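PDB 3RCY: mandelate racemase/muconate lactonizing enzyme-like protein from Roseovarius sp. TM1035, which probably acts as a magnesium-dependent enzyme of the enolase superfamily, abstracting a proton next to a substrate carboxylate. Local coordinates for residues V27-C41 / G97-A109. Numbering follows the deposited sequence.
Sequences VKLTTDDGITGWGEC and GLEIACWDILGKA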
loop_
_atom_site.group_PDB
_atom_site.type_symbol
_atom_site.label_atom_id
_atom_site.label_comp_id
_atom_site.label_asym_id
_atom_site.label_seq_id
_atom_site.Cartn_x
_atom_site.Cartn_y
_atom_site.Cartn_z
ATOM N N VAL A 27 -21.279 37.419 -17.300
ATOM C CA VAL A 27 -21.931 37.008 -18.545
ATOM C C VAL A 27 -23.446 37.092 -18.390
ATOM O O VAL A 27 -23.999 36.732 -17.351
ATOM C CB VAL A 27 -21.486 35.589 -19.021
ATOM C CG1 VAL A 27 -20.002 35.583 -19.353
ATOM C CG2 VAL A 27 -21.812 34.500 -17.966
ATOM N N LYS A 28 -24.108 37.583 -19.426
ATOM C CA LYS A 28 -25.552 37.694 -19.426
ATOM C C LYS A 28 -26.049 36.910 -20.634
ATOM O O LYS A 28 -25.677 37.204 -21.773
ATOM C CB LYS A 28 -25.954 39.173 -19.508
ATOM C CG LYS A 28 -27.450 39.463 -19.655
ATOM C CD LYS A 28 -27.622 40.876 -20.247
ATOM C CE LYS A 28 -29.065 41.288 -20.424
ATOM N NZ LYS A 28 -29.116 42.736 -20.817
ATOM N N LEU A 29 -26.860 35.891 -20.375
ATOM C CA LEU A 29 -27.447 35.086 -21.434
ATOM C C LEU A 29 -28.923 35.414 -21.578
ATOM O O LEU A 29 -29.603 35.694 -20.592
ATOM C CB LEU A 29 -27.274 33.586 -21.156
ATOM C CG LEU A 29 -25.853 33.022 -21.104
ATOM C CD1 LEU A 29 -25.886 31.513 -20.916
ATOM C CD2 LEU A 29 -25.080 33.381 -22.360
ATOM N N THR A 30 -29.407 35.381 -22.813
ATOM C CA THR A 30 -30.818 35.585 -23.090
ATOM C C THR A 30 -31.318 34.429 -23.947
ATOM O O THR A 30 -30.647 34.025 -24.908
ATOM C CB THR A 30 -31.074 36.927 -23.823
ATOM O OG1 THR A 30 -30.399 37.990 -23.136
ATOM C CG2 THR A 30 -32.579 37.242 -23.894
ATOM N N THR A 31 -32.487 33.897 -23.586
ATOM C CA THR A 31 -33.121 32.832 -24.359
ATOM C C THR A 31 -33.907 33.418 -25.528
ATOM O O THR A 31 -34.121 34.629 -25.599
ATOM C CB THR A 31 -34.105 31.990 -23.507
ATOM O OG1 THR A 31 -35.232 32.798 -23.136
ATOM C CG2 THR A 31 -33.416 31.435 -22.259
ATOM N N ASP A 32 -34.358 32.551 -26.430
ATOM C CA ASP A 32 -35.197 32.992 -27.543
ATOM C C ASP A 32 -36.577 33.520 -27.110
ATOM O O ASP A 32 -37.233 34.215 -27.882
ATOM C CB ASP A 32 -35.312 31.918 -28.640
ATOM C CG ASP A 32 -35.756 30.554 -28.111
ATOM O OD1 ASP A 32 -36.081 30.410 -26.910
ATOM O OD2 ASP A 32 -35.771 29.607 -28.922
ATOM N N ASP A 33 -37.010 33.208 -25.885
ATOM C CA ASP A 33 -38.259 33.791 -25.367
ATOM C C ASP A 33 -38.046 34.960 -24.383
ATOM O O ASP A 33 -38.968 35.344 -23.658
ATOM C CB ASP A 33 -39.212 32.717 -24.805
ATOM C CG ASP A 33 -38.732 32.100 -23.492
ATOM O OD1 ASP A 33 -37.514 32.096 -23.205
ATOM O OD2 ASP A 33 -39.593 31.592 -22.743
ATOM N N GLY A 34 -36.831 35.506 -24.361
ATOM C CA GLY A 34 -36.545 36.725 -23.600
ATOM C C GLY A 34 -36.120 36.591 -22.144
ATOM O O GLY A 34 -35.865 37.602 -21.488
ATOM N N ILE A 35 -36.022 35.366 -21.626
ATOM C CA ILE A 35 -35.562 35.182 -20.242
ATOM C C ILE A 35 -34.061 35.463 -20.152
ATOM O O ILE A 35 -33.284 35.019 -20.994
ATOM C CB ILE A 35 -35.902 33.776 -19.673
ATOM C CG1 ILE A 35 -37.414 33.507 -19.760
ATOM C CG2 ILE A 35 -35.422 33.644 -18.217
ATOM C CD1 ILE A 35 -37.831 32.084 -19.398
ATOM N N THR A 36 -33.656 36.211 -19.135
ATOM C CA THR A 36 -32.245 36.549 -18.976
ATOM C C THR A 36 -31.660 35.876 -17.741
ATOM O O THR A 36 -32.340 35.730 -16.725
ATOM C CB THR A 36 -32.019 38.077 -18.892
ATOM O OG1 THR A 36 -32.740 38.604 -17.769
ATOM C CG2 THR A 36 -32.484 38.771 -20.168
ATOM N N GLY A 37 -30.400 35.462 -17.852
ATOM C CA GLY A 37 -29.668 34.866 -16.746
ATOM C C GLY A 37 -28.279 35.459 -16.643
ATOM O O GLY A 37 -27.660 35.799 -17.660
ATOM N N TRP A 38 -27.795 35.589 -15.413
ATOM C CA TRP A 38 -26.477 36.147 -15.153
ATOM C C TRP A 38 -25.546 35.114 -14.536
ATOM O O TRP A 38 -25.958 34.302 -13.703
ATOM C CB TRP A 38 -26.573 37.367 -14.237
ATOM C CG TRP A 38 -27.142 38.593 -14.905
ATOM C CD1 TRP A 38 -28.464 38.919 -15.038
ATOM C CD2 TRP A 38 -26.402 39.660 -15.519
ATOM N NE1 TRP A 38 -28.594 40.122 -15.701
ATOM C CE2 TRP A 38 -27.345 40.598 -16.007
ATOM C CE3 TRP A 38 -25.036 39.911 -15.711
ATOM C CZ2 TRP A 38 -26.965 41.774 -16.664
ATOM C CZ3 TRP A 38 -24.657 41.087 -16.368
ATOM C CH2 TRP A 38 -25.623 42.001 -16.839
ATOM N N GLY A 39 -24.289 35.162 -14.960
ATOM C CA GLY A 39 -23.255 34.269 -14.470
ATOM C C GLY A 39 -21.966 35.038 -14.303
ATOM O O GLY A 39 -21.888 36.230 -14.642
ATOM N N GLU A 40 -20.950 34.369 -13.773
ATOM C CA GLU A 40 -19.659 35.012 -13.558
ATOM C C GLU A 40 -18.529 34.020 -13.816
ATOM O O GLU A 40 -18.552 32.903 -13.297
ATOM C CB GLU A 40 -19.586 35.592 -12.141
ATOM C CG GLU A 40 -18.256 36.261 -11.816
ATOM C CD GLU A 40 -18.307 37.153 -10.586
ATOM O OE1 GLU A 40 -19.388 37.302 -9.959
ATOM O OE2 GLU A 40 -17.235 37.707 -10.251
ATOM N N CYS A 41 -17.574 34.412 -14.658
ATOM C CA CYS A 41 -16.418 33.564 -14.956
ATOM C C CYS A 41 -15.244 33.908 -14.052
ATOM O O CYS A 41 -15.009 35.074 -13.738
ATOM C CB CYS A 41 -15.990 33.704 -16.420
ATOM S SG CYS A 41 -17.264 33.241 -17.604
ATOM N N GLY A 97 -19.112 30.213 -15.906
ATOM C CA GLY A 97 -19.903 31.432 -15.860
ATOM C C GLY A 97 -21.172 31.320 -16.682
ATOM O O GLY A 97 -22.235 31.752 -16.246
ATOM N N LEU A 98 -21.053 30.722 -17.864
ATOM C CA LEU A 98 -22.194 30.518 -18.758
ATOM C C LEU A 98 -23.200 29.525 -18.149
ATOM O O LEU A 98 -24.416 29.701 -18.280
ATOM C CB LEU A 98 -21.707 30.035 -20.126
ATOM C CG LEU A 98 -20.743 30.984 -20.868
ATOM C CD1 LEU A 98 -19.999 30.272 -22.000
ATOM C CD2 LEU A 98 -21.478 32.213 -21.397
ATOM N N GLU A 99 -22.679 28.498 -17.477
ATOM C CA GLU A 99 -23.517 27.488 -16.808
ATOM C C GLU A 99 -24.316 28.103 -15.649
ATOM O O GLU A 99 -25.494 27.779 -15.446
ATOM C CB GLU A 99 -22.652 26.304 -16.331
ATOM C CG GLU A 99 -23.435 25.090 -15.818
ATOM C CD GLU A 99 -23.567 25.012 -14.293
ATOM O OE1 GLU A 99 -23.413 26.052 -13.604
ATOM O OE2 GLU A 99 -23.865 23.893 -13.775
ATOM N N ILE A 100 -23.678 28.996 -14.896
ATOM C CA ILE A 100 -24.363 29.708 -13.812
ATOM C C ILE A 100 -25.527 30.551 -14.362
ATOM O O ILE A 100 -26.616 30.573 -13.774
ATOM C CB ILE A 100 -23.382 30.572 -12.972
ATOM C CG1 ILE A 100 -22.438 29.664 -12.164
ATOM C CG2 ILE A 100 -24.149 31.512 -12.025
ATOM C CD1 ILE A 100 -21.141 30.355 -11.682
ATOM N N ALA A 101 -25.301 31.224 -15.497
ATOM C CA ALA A 101 -26.366 31.971 -16.182
ATOM C C ALA A 101 -27.513 31.055 -16.625
ATOM O O ALA A 101 -28.677 31.459 -16.591
ATOM C CB ALA A 101 -25.800 32.748 -17.381
ATOM N N CYS A 102 -27.186 29.830 -17.044
ATOM C CA CYS A 102 -28.210 28.837 -17.404
ATOM C C CYS A 102 -29.099 28.501 -16.211
ATOM O O CYS A 102 -30.330 28.394 -16.357
ATOM C CB CYS A 102 -27.589 27.556 -17.974
ATOM S SG CYS A 102 -26.797 27.746 -19.594
ATOM N N TRP A 103 -28.486 28.348 -15.034
ATOM C CA TRP A 103 -29.249 28.094 -13.808
ATOM C C TRP A 103 -30.139 29.271 -13.432
ATOM O O TRP A 103 -31.277 29.077 -13.011
ATOM C CB TRP A 103 -28.336 27.694 -12.646
ATOM C CG TRP A 103 -27.869 26.285 -12.797
ATOM C CD1 TRP A 103 -26.643 25.867 -13.215
ATOM C CD2 TRP A 103 -28.652 25.105 -12.593
ATOM N NE1 TRP A 103 -26.603 24.490 -13.261
ATOM C CE2 TRP A 103 -27.824 24.000 -12.876
ATOM C CE3 TRP A 103 -29.973 24.874 -12.173
ATOM C CZ2 TRP A 103 -28.270 22.680 -12.764
ATOM C CZ3 TRP A 103 -30.416 23.559 -12.049
ATOM C CH2 TRP A 103 -29.566 22.481 -12.352
ATOM N N ASP A 104 -29.623 30.486 -13.590
ATOM C CA ASP A 104 -30.428 31.682 -13.368
ATOM C C ASP A 104 -31.663 31.646 -14.288
ATOM O O ASP A 104 -32.793 31.831 -13.822
ATOM C CB ASP A 104 -29.579 32.941 -13.600
ATOM C CG ASP A 104 -30.202 34.206 -13.008
ATOM O OD1 ASP A 104 -31.075 34.105 -12.119
ATOM O OD2 ASP A 104 -29.802 35.315 -13.436
ATOM N N ILE A 105 -31.440 31.376 -15.578
ATOM C CA ILE A 105 -32.522 31.177 -16.555
ATOM C C ILE A 105 -33.499 30.046 -16.155
ATOM O O ILE A 105 -34.709 30.232 -16.203
ATOM C CB ILE A 105 -31.963 30.925 -17.984
ATOM C CG1 ILE A 105 -31.511 32.249 -18.622
ATOM C CG2 ILE A 105 -33.015 30.248 -18.881
ATOM C CD1 ILE A 105 -30.495 32.086 -19.733
ATOM N N LEU A 106 -32.960 28.890 -15.765
ATOM C CA LEU A 106 -33.783 27.736 -15.400
ATOM C C LEU A 106 -34.690 28.046 -14.214
ATOM O O LEU A 106 -35.886 27.753 -14.260
ATOM C CB LEU A 106 -32.918 26.492 -15.131
ATOM C CG LEU A 106 -32.270 25.873 -16.382
ATOM C CD1 LEU A 106 -31.120 24.930 -16.018
ATOM C CD2 LEU A 106 -33.308 25.157 -17.268
ATOM N N GLY A 107 -34.137 28.665 -13.173
ATOM C CA GLY A 107 -34.956 29.073 -12.027
ATOM C C GLY A 107 -36.092 30.015 -12.413
ATOM O O GLY A 107 -37.233 29.863 -11.947
ATOM N N LYS A 108 -35.787 30.990 -13.266
ATOM C CA LYS A 108 -36.813 31.915 -13.761
ATOM C C LYS A 108 -37.891 31.191 -14.565
ATOM O O LYS A 108 -39.083 31.441 -14.369
ATOM C CB LYS A 108 -36.193 33.070 -14.572
ATOM C CG LYS A 108 -35.317 33.987 -13.727
ATOM C CD LYS A 108 -34.771 35.172 -14.502
ATOM C CE LYS A 108 -33.743 35.922 -13.661
ATOM N NZ LYS A 108 -33.108 37.051 -14.422
ATOM N N ALA A 109 -37.472 30.292 -15.457
ATOM C CA ALA A 109 -38.413 29.517 -16.267
ATOM C C ALA A 109 -39.295 28.592 -15.417
ATOM O O ALA A 109 -40.478 28.403 -15.711
ATOM C CB ALA A 109 -37.671 28.724 -17.340
#
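OD2 of Asp-104 lies at the edge of the Trp-38 ring, near its plane, the two side chains running alongside each other with ring and carboxylate planes 50° apart; on one face of the indole, toward its rim, rests Lys-28 CB. From that edge Asp-104 OD2 takes the backbone N-H of Trp-38 on its anti lone pair (N to OD2 2.8 Å, 157° at the hydrogen). CG of Asp-104 is anti to that residue's own backbone N (chi1 -163°), which carries the carboxylate to the strand, and OD1 is held by Leu-366 N. One turn on, the extended chain of Lys-108 runs by Ile-35, the two pointing opposite ways, and NZ hydrogen-bonds Thr-36 O (2.8 Å) from above the carbonyl plane and not on a lone pair, with a long salt bridge back to Asp-104. Without that amine, as with an alanine here, Thr-36 O would probably lose this donor and Asp-104 its nearby positive charge.

From Gly-37 on toward Cys-41 the strand backbone lies directly against the helix: the axes of strand 36-41 and helix 97-109, roughly antiparallel, come within 5.6 Å. Glycines allow it; a CB on Gly-37, Gly-39 or Gly-97 would clash. CA-H...O contacts fill the seam, from Gly-39 CA to Gly-97 O (3.2 Å) and from Gly-37 CA to Ala-101 O (3.6 Å). Along strand 27-31, Leu-29 CG packs on Ala-101 CB (3.7 Å), Leu-29 lies nearly perpendicular to Leu-98, and Thr-31 CG2 meets Ile-105 CG2 tip to tip (3.6 Å).

Helix 89-110 thus packs on the three-stranded antiparallel sheet of the N-terminal capping domain characteristic of the enolase superfamily. Helix 48-63 adds Phe-59 against Leu-29 and Met-63 against Leu-98, while Leu-7 of strand 4-12 also touches Leu-29.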